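Local coordinates for protein Cap5O (Staphylococcus aureus, PDB 3OJO) that probably oxidises UDP-N-acetyl-mannosamine with NAD as cofactor, a step in the making of the capsular polysaccharide, at residues E171-H175 against N176-I180; I47-Q51 against N52-S56. All coordinates share one frame; numbering follows the deposited sequence.

Contact 1 (E171-H175 against N176-I180)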
loop_
_atom_site.group_PDB
_atom_site.type_symbol
_atom_site.label_atom_id
_atom_site.label_comp_id
_atom_site.label_asym_id
_atom_site.label_seq_id
_atom_site.Cartn_x
_atom_site.Cartn_y
_atom_site.Cartn_z
ATOM N N GLU B 171 26.514 15.759 -2.062
ATOM C CA GLU B 171 26.867 14.434 -1.528
ATOM C C GLU B 171 25.902 13.394 -2.071
ATOM O O GLU B 171 26.350 12.404 -2.655
ATOM C CB GLU B 171 27.017 14.369 0.021
ATOM C CG GLU B 171 26.360 15.479 0.831
ATOM C CD GLU B 171 27.112 16.794 0.983
ATOM O OE1 GLU B 171 28.249 16.770 1.509
ATOM O OE2 GLU B 171 26.534 17.853 0.640
ATOM N N GLU B 172 24.584 13.698 -2.016
ATOM C CA GLU B 172 23.509 12.853 -2.542
ATOM C C GLU B 172 23.729 12.515 -4.037
ATOM O O GLU B 172 23.560 11.387 -4.419
ATOM C CB GLU B 172 22.162 13.536 -2.291
ATOM C CG GLU B 172 20.950 12.842 -2.886
ATOM C CD GLU B 172 20.154 11.960 -1.948
ATOM O OE1 GLU B 172 20.719 11.497 -0.931
ATOM O OE2 GLU B 172 18.968 11.698 -2.258
ATOM N N LEU B 173 24.174 13.474 -4.844
ATOM C CA LEU B 173 24.442 13.311 -6.270
ATOM C C LEU B 173 25.562 12.290 -6.548
ATOM O O LEU B 173 25.465 11.536 -7.510
ATOM C CB LEU B 173 24.812 14.701 -6.822
ATOM C CG LEU B 173 24.322 15.163 -8.212
ATOM C CD1 LEU B 173 22.825 14.980 -8.398
ATOM C CD2 LEU B 173 24.661 16.631 -8.413
ATOM N N VAL B 174 26.582 12.233 -5.672
ATOM C CA VAL B 174 27.739 11.342 -5.762
ATOM C C VAL B 174 27.453 9.898 -5.268
ATOM O O VAL B 174 27.734 8.932 -5.993
ATOM C CB VAL B 174 28.973 11.992 -5.040
ATOM C CG1 VAL B 174 30.103 10.991 -4.811
ATOM C CG2 VAL B 174 29.499 13.184 -5.820
ATOM N N HIS B 175 26.932 9.767 -4.027
ATOM C CA HIS B 175 26.709 8.501 -3.319
ATOM C C HIS B 175 25.414 7.714 -3.529
ATOM O O HIS B 175 25.368 6.534 -3.174
ATOM C CB HIS B 175 27.053 8.645 -1.834
ATOM C CG HIS B 175 28.461 9.089 -1.608
ATOM N ND1 HIS B 175 28.750 10.354 -1.133
ATOM C CD2 HIS B 175 29.619 8.439 -1.861
ATOM C CE1 HIS B 175 30.071 10.422 -1.082
ATOM N NE2 HIS B 175 30.636 9.299 -1.522
ATOM N N ASN B 176 24.381 8.335 -4.103
ATOM C CA ASN B 176 23.128 7.643 -4.368
ATOM C C ASN B 176 23.270 6.649 -5.498
ATOM O O ASN B 176 23.956 6.925 -6.487
ATOM C CB ASN B 176 22.025 8.636 -4.775
ATOM C CG ASN B 176 21.182 9.192 -3.667
ATOM O OD1 ASN B 176 21.509 9.104 -2.478
ATOM N ND2 ASN B 176 20.065 9.789 -4.051
ATOM N N ASN B 177 22.534 5.533 -5.387
ATOM C CA ASN B 177 22.407 4.536 -6.436
ATOM C C ASN B 177 21.566 5.189 -7.528
ATOM O O ASN B 177 20.680 5.996 -7.247
ATOM C CB ASN B 177 21.757 3.262 -5.927
ATOM C CG ASN B 177 22.575 2.491 -4.927
ATOM O OD1 ASN B 177 23.734 2.795 -4.639
ATOM N ND2 ASN B 177 21.989 1.441 -4.390
ATOM N N ARG B 178 21.894 4.900 -8.766
ATOM C CA ARG B 178 21.308 5.567 -9.894
ATOM C C ARG B 178 20.714 4.587 -10.877
ATOM O O ARG B 178 21.344 3.579 -11.195
ATOM C CB ARG B 178 22.439 6.358 -10.551
ATOM C CG ARG B 178 21.987 7.593 -11.265
ATOM C CD ARG B 178 23.163 8.459 -11.647
ATOM N NE ARG B 178 23.413 9.495 -10.645
ATOM C CZ ARG B 178 22.780 10.661 -10.608
ATOM N NH1 ARG B 178 21.833 10.938 -11.497
ATOM N NH2 ARG B 178 23.082 11.555 -9.675
ATOM N N ILE B 179 19.523 4.903 -11.393
ATOM C CA ILE B 179 18.868 4.107 -12.409
ATOM C C ILE B 179 19.234 4.695 -13.787
ATOM O O ILE B 179 19.008 5.883 -14.030
ATOM C CB ILE B 179 17.334 4.024 -12.169
ATOM C CG1 ILE B 179 17.016 3.273 -10.855
ATOM C CG2 ILE B 179 16.614 3.402 -13.369
ATOM C CD1 ILE B 179 15.628 3.353 -10.419
ATOM N N ILE B 180 19.828 3.856 -14.673
ATOM C CA ILE B 180 20.202 4.240 -16.032
ATOM C C ILE B 180 19.247 3.479 -16.938
ATOM O O ILE B 180 19.421 2.271 -17.123
ATOM C CB ILE B 180 21.708 3.929 -16.371
ATOM C CG1 ILE B 180 22.726 4.400 -15.270
ATOM C CG2 ILE B 180 22.098 4.366 -17.803
ATOM C CD1 ILE B 180 22.913 5.879 -15.065
HETATM O O HOH W 1 24.272 9.234 -7.910
#

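Contact 2 (I47-Q51 against N52-S56)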
loop_
_atom_site.group_PDB
_atom_site.type_symbol
_atom_site.label_atom_id
_atom_site.label_comp_id
_atom_site.label_asym_id
_atom_site.label_seq_id
_atom_site.Cartn_x
_atom_site.Cartn_y
_atom_site.Cartn_z
ATOM N N ILE B 47 19.676 33.580 -14.947
ATOM C CA ILE B 47 20.907 33.772 -15.722
ATOM C C ILE B 47 21.709 35.007 -15.235
ATOM O O ILE B 47 22.934 34.918 -15.086
ATOM C CB ILE B 47 20.611 33.794 -17.243
ATOM C CG1 ILE B 47 19.977 32.460 -17.742
ATOM C CG2 ILE B 47 21.852 34.213 -18.085
ATOM C CD1 ILE B 47 20.887 31.127 -17.660
ATOM N N ASP B 48 21.013 36.124 -14.948
ATOM C CA ASP B 48 21.632 37.352 -14.439
ATOM C C ASP B 48 22.269 37.114 -13.084
ATOM O O ASP B 48 23.412 37.510 -12.877
ATOM C CB ASP B 48 20.611 38.513 -14.375
ATOM C CG ASP B 48 20.129 39.047 -15.719
ATOM O OD1 ASP B 48 20.701 38.640 -16.773
ATOM O OD2 ASP B 48 19.164 39.839 -15.724
ATOM N N LYS B 49 21.551 36.424 -12.186
ATOM C CA LYS B 49 22.021 36.031 -10.854
ATOM C C LYS B 49 23.297 35.184 -10.998
ATOM O O LYS B 49 24.323 35.505 -10.390
ATOM C CB LYS B 49 20.911 35.256 -10.115
ATOM C CG LYS B 49 21.137 35.117 -8.603
ATOM C CD LYS B 49 19.891 35.484 -7.802
ATOM C CE LYS B 49 19.912 34.946 -6.379
ATOM N NZ LYS B 49 20.894 35.640 -5.501
ATOM N N LEU B 50 23.244 34.161 -11.870
ATOM C CA LEU B 50 24.351 33.252 -12.143
ATOM C C LEU B 50 25.559 33.956 -12.755
ATOM O O LEU B 50 26.666 33.813 -12.234
ATOM C CB LEU B 50 23.893 32.031 -12.961
ATOM C CG LEU B 50 23.032 31.017 -12.200
ATOM C CD1 LEU B 50 22.353 30.076 -13.136
ATOM C CD2 LEU B 50 23.834 30.270 -11.167
ATOM N N GLN B 51 25.337 34.771 -13.802
ATOM C CA GLN B 51 26.378 35.563 -14.457
ATOM C C GLN B 51 27.027 36.594 -13.518
ATOM O O GLN B 51 28.197 36.912 -13.699
ATOM C CB GLN B 51 25.861 36.199 -15.748
ATOM C CG GLN B 51 26.040 35.270 -16.938
ATOM C CD GLN B 51 25.299 35.661 -18.196
ATOM O OE1 GLN B 51 25.465 35.025 -19.250
ATOM N NE2 GLN B 51 24.461 36.702 -18.129
ATOM N N ASN B 52 26.297 37.027 -12.475
ATOM C CA ASN B 52 26.772 37.943 -11.437
ATOM C C ASN B 52 27.422 37.186 -10.245
ATOM O O ASN B 52 27.667 37.761 -9.175
ATOM C CB ASN B 52 25.626 38.860 -10.981
ATOM C CG ASN B 52 26.046 40.096 -10.225
ATOM O OD1 ASN B 52 25.581 40.338 -9.102
ATOM N ND2 ASN B 52 26.939 40.897 -10.814
ATOM N N GLY B 53 27.705 35.900 -10.462
ATOM C CA GLY B 53 28.406 35.045 -9.516
ATOM C C GLY B 53 27.619 34.428 -8.385
ATOM O O GLY B 53 28.192 33.693 -7.581
ATOM N N GLN B 54 26.317 34.695 -8.309
ATOM C CA GLN B 54 25.468 34.144 -7.250
ATOM C C GLN B 54 24.618 32.963 -7.726
ATOM O O GLN B 54 24.082 32.996 -8.838
ATOM C CB GLN B 54 24.555 35.228 -6.668
ATOM C CG GLN B 54 25.278 36.335 -5.894
ATOM C CD GLN B 54 24.306 37.166 -5.087
ATOM O OE1 GLN B 54 23.287 37.667 -5.591
ATOM N NE2 GLN B 54 24.603 37.329 -3.806
ATOM N N ILE B 55 24.476 31.921 -6.875
ATOM C CA ILE B 55 23.613 30.779 -7.187
ATOM C C ILE B 55 22.152 31.237 -7.139
ATOM O O ILE B 55 21.801 32.106 -6.340
ATOM C CB ILE B 55 23.854 29.505 -6.327
ATOM C CG1 ILE B 55 23.804 29.773 -4.808
ATOM C CG2 ILE B 55 25.106 28.772 -6.761
ATOM C CD1 ILE B 55 23.728 28.510 -3.919
ATOM N N SER B 56 21.320 30.676 -8.033
ATOM C CA SER B 56 19.903 31.000 -8.157
ATOM C C SER B 56 19.025 30.154 -7.209
ATOM O O SER B 56 17.818 30.376 -7.146
ATOM C CB SER B 56 19.465 30.823 -9.605
ATOM O OG SER B 56 19.757 29.507 -10.044
#

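Contact 1 (E171-H175 against N176-I180)
The amide N of Asn176 closes the last turn of helix 169-175 on Glu172 O, at 3.2 Å, and at Asn176 the chain leaves helical geometry on its way to strand 178-182. The side chains of the same two residues also meet. Glu172 CG stands opposite the backbone N (chi1 175°), and a bend at chi2 lays the carboxylate against the Asn176 amide, the two planes turned 59° apart. Asn176 ND2 makes a weak bond of 2.8 Å to Glu172 OE2. On the other branch, Glu172 OE1 lies 3.0 Å from Asn176 OD1, two acceptors that are not hydrogen-bonded as modelled. Glu172 also touches a bound pyridine-2,6-dicarboxylic acid. This is a tight helix-to-strand link of the Rossmann-type NAD-binding domain, leading into a strand antiparallel to 156-159. From the start of that strand Arg178, bent at chi3, reaches back to the helix end. Its NH2 meets Leu173 O at 3.2 Å, nearly straight (163°), on a carbonyl lone pair and in the guanidinium plane. NH1 forms a salt bridge with Glu162. A water bridges the link, giving its two hydrogens to Leu173 O and Asn176 O and accepting from Arg178 NE at 2.9 Å.

Contact 2 (I47-Q51 against N52-S56)
Lys49 and Leu50 offer their carbonyls to the amides of Gln54 and Gly53 in a Schellman motif that ends helix 44-51, in the Rossmann-type NAD-binding domain. Gly53, with a phi of 82°, is the C-prime residue that turns the chain back.

Among the backbone hydrogen bonds, Gln54 N reaches Lys49 O at 3.0 Å, the long-span bond of the motif. Inside it Gly53 N meets Leu50 O at 2.9 Å, standing well above the carbonyl plane (59° out of it). Leu50 O also accepts from the hydroxyl of Tyr66 on helix 62-71. Before the turn, Asn52 N still makes a helical bond to Asp48 O, 3.0 Å. A CA-H...O contact follows, Leu50 CA to Gln54 O at 3.3 Å.

Among polar side chains, Lys49 folds along residues 54-56, bent at chi2 and chi4, and crosses Gln54. The ammonium NZ gives Gln54 OE1 a weak bond of 3.1 Å, and CE lies against Ile55 O.

Across the turn the apolar contacts are made by Leu50, whose CG lies opposite its carbonyl carbon (chi1 -72°) and whose branches reach residues 54-56. Ile55 packs on helix 62-71, and Leu24 of helix 23-32 touches Leu50, Ile55 and Ser56. The Leu50 methyls divide the work: CD2 rests 4.0 Å from Ile55 CA, and CD1 lies 4.1 Å from Ser56 OG.

Both contacts are helix C-terminal ends in the NAD-binding domain, their centres 26 Å apart and their nearest atoms about 12 Å apart. The centre of contact 1 is about 18 Å and that of contact 2 about 24 Å from the centre of the chain. Each is partly buried, but contact 2 is more of the surface, with five exposed touching residues against two. Contact 1 feeds directly into a sheet strand, and its link is held by a buried arginine and a water. Contact 2 runs into a loop before helix 62-71 and relies on a glycine turn and backbone bonds, with lysine and glutamine at the surface. Both pack on helix 23-32, through Leu173 and Val174 in one and Leu50, Ile55 and Ser56 in the other.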